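Local structure of XAC2610 protein (Xanthomonas axonopodis pv. citri, 4QTQ) at residues Gly26-Ser31 with Phe78-Leu83; Val55-Ala60 with Lys132-Asn137. The protein binds calcium and probably acts as an immunity protein that inhibits a peptidoglycan hydrolase linked to the bacterium-killing type IV secretion system. All coordinates share one frame; numbering follows the deposited sequence.

Interaction 1. Residues Gly26-Ser31 with Phe78-Leu83; sequences GGIAVS and FYHGPL
Ile28 and His80 meet at about a right angle, the isoleucine coming from one sheet and the imidazole from another, and the pair illustrates how two sheets can be joined without any hydrogen bond between their facing strands. The terminal methyl CD1 of Ile28 lies 3.7 Å from CE1 of His80 and obliquely to the imidazole, with NE2 of the same ring almost as near. With CG anti to the backbone N (chi1 -176°), the imidazole is carried off its strand toward the hairpin turn at Gly26. There the backbone of the turn lies close against the ring at its edge: CA of Gly26 is in the ring plane, 3.7 Å from ND1 of His80, and Gly26 O stands 3.6 Å from CE1 of His80. Both ring nitrogens have partners beyond this interface: NE2 hydrogen-bonds to Glu105 OE2, and this bond, helped by a weak one from ND1 to Ile25 O, probably limits rotation of the ring.

Further along, Val30 and Phe78 lie alongside one another, their side chains pointing in opposing senses. CE1 of Phe78 touches CG1 of Val30 at 3.8 Å, an oblique apolar contact. The Phe78 ring also packs against Ile21, Ala23 and Ile25 of strand 20-25. On the far side of the strand, Tyr79 reaches ahead along its own chain, its OH donating to an in-plane lone pair of Pro82 O at 2.7 Å. With no hydrogen bond between Gly26-Ser31 and Phe78-Leu83, and with Ile28, Val30, Phe78 and His80 meeting between strands 28-33 and 78-80, the interface has the character of face-to-face sheet packing in a beta-sandwich.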
loop_
_atom_site.group_PDB
_atom_site.type_symbol
_atom_site.label_atom_id
_atom_site.label_comp_id
_atom_site.label_asym_id
_atom_site.label_seq_id
_atom_site.Cartn_x
_atom_site.Cartn_y
_atom_site.Cartn_z
ATOM N N GLY A 26 7.448 -16.813 -1.718
ATOM C CA GLY A 26 7.304 -17.035 -3.153
ATOM C C GLY A 26 8.581 -16.775 -3.931
ATOM O O GLY A 26 8.554 -16.213 -5.035
ATOM N N GLY A 27 9.708 -17.181 -3.350
ATOM C CA GLY A 27 11.001 -17.099 -4.033
ATOM C C GLY A 27 11.692 -15.744 -3.932
ATOM O O GLY A 27 12.749 -15.545 -4.534
ATOM N N ILE A 28 11.089 -14.815 -3.189
ATOM C CA ILE A 28 11.712 -13.529 -2.887
ATOM C C ILE A 28 12.087 -13.556 -1.420
ATOM O O ILE A 28 11.237 -13.820 -0.566
ATOM C CB ILE A 28 10.752 -12.354 -3.149
ATOM C CG1 ILE A 28 10.378 -12.289 -4.637
ATOM C CG2 ILE A 28 11.389 -11.037 -2.720
ATOM C CD1 ILE A 28 9.146 -11.457 -4.933
ATOM N N ALA A 29 13.357 -13.297 -1.123
ATOM C CA ALA A 29 13.821 -13.323 0.263
ATOM C C ALA A 29 13.674 -11.934 0.836
ATOM O O ALA A 29 14.046 -10.950 0.190
ATOM C CB ALA A 29 15.266 -13.784 0.347
ATOM N N VAL A 30 13.116 -11.853 2.040
ATOM C CA VAL A 30 12.930 -10.574 2.713
ATOM C C VAL A 30 13.411 -10.695 4.152
ATOM O O VAL A 30 13.022 -11.629 4.871
ATOM C CB VAL A 30 11.455 -10.117 2.731
ATOM C CG1 VAL A 30 11.355 -8.714 3.325
ATOM C CG2 VAL A 30 10.854 -10.139 1.333
ATOM N N SER A 31 14.275 -9.766 4.550
ATOM C CA SER A 31 14.737 -9.688 5.927
ATOM C C SER A 31 14.423 -8.320 6.504
ATOM O O SER A 31 14.362 -7.334 5.782
ATOM C CB SER A 31 16.238 -9.979 6.025
ATOM O OG SER A 31 17.012 -9.006 5.344
ATOM N N PHE A 78 3.835 -10.927 6.003
ATOM C CA PHE A 78 4.184 -10.842 4.580
ATOM C C PHE A 78 3.080 -11.353 3.684
ATOM O O PHE A 78 2.443 -12.378 3.972
ATOM C CB PHE A 78 5.424 -11.672 4.261
ATOM C CG PHE A 78 6.627 -11.316 5.069
ATOM C CD1 PHE A 78 7.391 -10.206 4.743
ATOM C CD2 PHE A 78 7.029 -12.113 6.130
ATOM C CE1 PHE A 78 8.517 -9.878 5.484
ATOM C CE2 PHE A 78 8.162 -11.801 6.860
ATOM C CZ PHE A 78 8.905 -10.681 6.538
ATOM N N TYR A 79 2.885 -10.650 2.575
ATOM C CA TYR A 79 1.981 -11.089 1.526
ATOM C C TYR A 79 2.648 -10.911 0.160
ATOM O O TYR A 79 3.294 -9.894 -0.115
ATOM C CB TYR A 79 0.656 -10.332 1.617
ATOM C CG TYR A 79 -0.291 -10.555 0.454
ATOM C CD1 TYR A 79 -1.182 -11.639 0.430
ATOM C CD2 TYR A 79 -0.297 -9.673 -0.626
ATOM C CE1 TYR A 79 -2.046 -11.826 -0.639
ATOM C CE2 TYR A 79 -1.154 -9.849 -1.692
ATOM C CZ TYR A 79 -2.026 -10.913 -1.701
ATOM O OH TYR A 79 -2.855 -11.040 -2.790
ATOM N N HIS A 80 2.501 -11.919 -0.682
ATOM C CA HIS A 80 2.999 -11.888 -2.044
ATOM C C HIS A 80 1.837 -12.282 -2.939
ATOM O O HIS A 80 1.316 -13.388 -2.848
ATOM C CB HIS A 80 4.190 -12.845 -2.176
ATOM C CG HIS A 80 4.850 -12.836 -3.525
ATOM N ND1 HIS A 80 5.740 -13.816 -3.914
ATOM C CD2 HIS A 80 4.745 -11.989 -4.574
ATOM C CE1 HIS A 80 6.162 -13.566 -5.141
ATOM N NE2 HIS A 80 5.570 -12.465 -5.567
ATOM N N GLY A 81 1.392 -11.347 -3.766
ATOM C CA GLY A 81 0.255 -11.583 -4.635
ATOM C C GLY A 81 -0.334 -10.297 -5.160
ATOM O O GLY A 81 0.189 -9.208 -4.876
ATOM N N PRO A 82 -1.433 -10.404 -5.923
ATOM C CA PRO A 82 -2.037 -9.210 -6.493
ATOM C C PRO A 82 -2.874 -8.424 -5.472
ATOM O O PRO A 82 -3.287 -8.975 -4.430
ATOM C CB PRO A 82 -2.917 -9.767 -7.624
ATOM C CG PRO A 82 -3.119 -11.227 -7.324
ATOM C CD PRO A 82 -2.267 -11.600 -6.144
ATOM N N LEU A 83 -3.096 -7.142 -5.764
ATOM C CA LEU A 83 -4.007 -6.311 -4.980
ATOM C C LEU A 83 -5.406 -6.312 -5.621
ATOM O O LEU A 83 -5.874 -5.297 -6.154
ATOM C CB LEU A 83 -3.454 -4.886 -4.844
ATOM C CG LEU A 83 -2.067 -4.749 -4.191
ATOM C CD1 LEU A 83 -1.599 -3.296 -4.213
ATOM C CD2 LEU A 83 -2.047 -5.313 -2.771
#

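Interaction 2. Residues Val55-Ala60 with Lys132-Asn137; sequences VTFPGA and KTLVFN
Strands 52-56 and 133-136 face each other without backbone pairing, the CA atoms of Val55 and Leu134 standing 9.3 Å apart, and just past the first strand the chain reverses in a type II beta turn from Phe57 to Ala60. Phe57 and Leu134 meet head-on: methyl CD1 of Leu134 faces the rim of the phenyl ring roughly in its plane, 3.9 Å from CE2 of Phe57. With CG anti to the carbonyl carbon (chi1 -63°), the ring of Phe57 swings toward Leu134, and CG1 of Val55 sits over one of its faces, displaced from the centre, at a height of 3.7 Å. The same Leu134 methyl also reaches CB of Val55 at a looser 4.4 Å. Here, within the beta-sandwich, the four-stranded antiparallel sheet meets an edge strand, 133-136, of the mixed sheet; that strand begins at a G1 beta bulge, where Lys132 and Thr133 lie opposite Asp128. The Phe57 ring further makes an edge-to-face contact with His104, a ligand of the bound calcium ion, while Leu134 is flanked by Ile63 and Leu65 of strand 63-65 and by Tyr125 of strand 121-128.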
loop_
_atom_site.group_PDB
_atom_site.type_symbol
_atom_site.label_atom_id
_atom_site.label_comp_id
_atom_site.label_asym_id
_atom_site.label_seq_id
_atom_site.Cartn_x
_atom_site.Cartn_y
_atom_site.Cartn_z
ATOM N N VAL A 55 15.255 -6.685 0.498
ATOM C CA VAL A 55 14.540 -7.547 -0.452
ATOM C C VAL A 55 15.522 -8.069 -1.507
ATOM O O VAL A 55 16.235 -7.284 -2.154
ATOM C CB VAL A 55 13.398 -6.774 -1.153
ATOM C CG1 VAL A 55 12.624 -7.680 -2.101
ATOM C CG2 VAL A 55 12.463 -6.140 -0.130
ATOM N N THR A 56 15.552 -9.386 -1.678
ATOM C CA THR A 56 16.405 -10.029 -2.659
ATOM C C THR A 56 15.549 -10.780 -3.668
ATOM O O THR A 56 15.072 -11.875 -3.386
ATOM C CB THR A 56 17.360 -11.047 -2.003
ATOM O OG1 THR A 56 18.050 -10.445 -0.895
ATOM C CG2 THR A 56 18.365 -11.573 -3.035
ATOM N N PHE A 57 15.333 -10.183 -4.836
ATOM C CA PHE A 57 14.603 -10.848 -5.919
ATOM C C PHE A 57 15.500 -11.925 -6.519
ATOM O O PHE A 57 16.720 -11.804 -6.438
ATOM C CB PHE A 57 14.193 -9.826 -6.982
ATOM C CG PHE A 57 13.244 -8.762 -6.463
ATOM C CD1 PHE A 57 11.903 -9.069 -6.218
ATOM C CD2 PHE A 57 13.692 -7.472 -6.203
ATOM C CE1 PHE A 57 11.028 -8.105 -5.730
ATOM C CE2 PHE A 57 12.822 -6.502 -5.720
ATOM C CZ PHE A 57 11.487 -6.820 -5.484
ATOM N N PRO A 58 14.916 -12.998 -7.094
ATOM C CA PRO A 58 15.774 -14.055 -7.654
ATOM C C PRO A 58 16.731 -13.532 -8.720
ATOM O O PRO A 58 16.297 -12.833 -9.645
ATOM C CB PRO A 58 14.780 -15.040 -8.297
ATOM C CG PRO A 58 13.463 -14.724 -7.720
ATOM C CD PRO A 58 13.485 -13.285 -7.286
ATOM N N GLY A 59 18.011 -13.863 -8.573
ATOM C CA GLY A 59 19.045 -13.582 -9.587
ATOM C C GLY A 59 19.609 -12.172 -9.503
ATOM O O GLY A 59 20.352 -11.711 -10.397
ATOM N N ALA A 60 19.262 -11.497 -8.407
ATOM C CA ALA A 60 19.515 -10.084 -8.237
ATOM C C ALA A 60 20.235 -9.813 -6.930
ATOM O O ALA A 60 20.191 -10.600 -5.974
ATOM C CB ALA A 60 18.216 -9.304 -8.273
ATOM N N LYS A 132 18.010 -0.922 -11.460
ATOM C CA LYS A 132 18.075 -2.151 -10.663
ATOM C C LYS A 132 17.908 -1.810 -9.202
ATOM O O LYS A 132 18.717 -2.203 -8.359
ATOM C CB LYS A 132 19.384 -2.933 -10.873
ATOM C CG LYS A 132 19.535 -3.523 -12.261
ATOM C CD LYS A 132 18.610 -4.707 -12.487
ATOM C CE LYS A 132 18.336 -4.870 -13.967
ATOM N NZ LYS A 132 17.347 -5.929 -14.282
ATOM N N THR A 133 16.856 -1.058 -8.901
ATOM C CA THR A 133 16.519 -0.822 -7.530
ATOM C C THR A 133 15.043 -0.502 -7.349
ATOM O O THR A 133 14.272 -0.451 -8.308
ATOM C CB THR A 133 17.381 0.296 -6.938
ATOM O OG1 THR A 133 17.252 0.276 -5.508
ATOM C CG2 THR A 133 16.966 1.665 -7.487
ATOM N N LEU A 134 14.676 -0.284 -6.092
ATOM C CA LEU A 134 13.319 0.022 -5.701
ATOM C C LEU A 134 13.333 1.486 -5.357
ATOM O O LEU A 134 14.165 1.909 -4.573
ATOM C CB LEU A 134 12.936 -0.818 -4.474
ATOM C CG LEU A 134 12.605 -2.274 -4.813
ATOM C CD1 LEU A 134 12.871 -3.204 -3.638
ATOM C CD2 LEU A 134 11.157 -2.360 -5.276
ATOM N N VAL A 135 12.402 2.246 -5.932
ATOM C CA VAL A 135 12.367 3.701 -5.807
ATOM C C VAL A 135 11.107 4.119 -5.058
ATOM O O VAL A 135 9.998 3.764 -5.442
ATOM C CB VAL A 135 12.430 4.340 -7.219
ATOM C CG1 VAL A 135 12.370 5.864 -7.150
ATOM C CG2 VAL A 135 13.718 3.911 -7.927
ATOM N N PHE A 136 11.269 4.854 -3.966
ATOM C CA PHE A 136 10.119 5.340 -3.221
ATOM C C PHE A 136 9.228 6.150 -4.156
ATOM O O PHE A 136 9.723 7.040 -4.850
ATOM C CB PHE A 136 10.558 6.200 -2.036
ATOM C CG PHE A 136 9.414 6.847 -1.318
ATOM C CD1 PHE A 136 8.682 6.139 -0.372
ATOM C CD2 PHE A 136 9.031 8.138 -1.620
ATOM C CE1 PHE A 136 7.608 6.725 0.295
ATOM C CE2 PHE A 136 7.960 8.732 -0.956
ATOM C CZ PHE A 136 7.244 8.015 -0.005
ATOM N N ASN A 137 7.927 5.855 -4.166
ATOM C CA ASN A 137 6.967 6.575 -5.022
ATOM C C ASN A 137 6.064 7.488 -4.200
ATOM O O ASN A 137 5.190 7.026 -3.459
ATOM C CB ASN A 137 6.108 5.613 -5.840
ATOM C CG ASN A 137 5.460 6.295 -7.040
ATOM O OD1 ASN A 137 4.478 7.028 -6.903
ATOM N ND2 ASN A 137 6.034 6.086 -8.220
#

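In the fold
Both interactions bridge the same two sheets, the antiparallel one holding strands 28-33 and 52-56 and the mixed one holding strands 78-80 and 133-136. Their centres lie 12 Å apart. Because strands 28-33 and 52-56 are neighbours, the contacts adjoin: Ile28 CG2 packs on Val55 CG1 at 3.6 Å, and Ala29 O and Thr56 N form a probable hydrogen bond. Interaction 2 is made wholly of buried residues and is apolar and smaller, whereas interaction 1 is mostly buried but reaches an exposed turn at Gly26 and includes a histidine with polar partners. The Leu134 side chain lies about 7 Å from the calcium ion, against about 10 Å for Ile28.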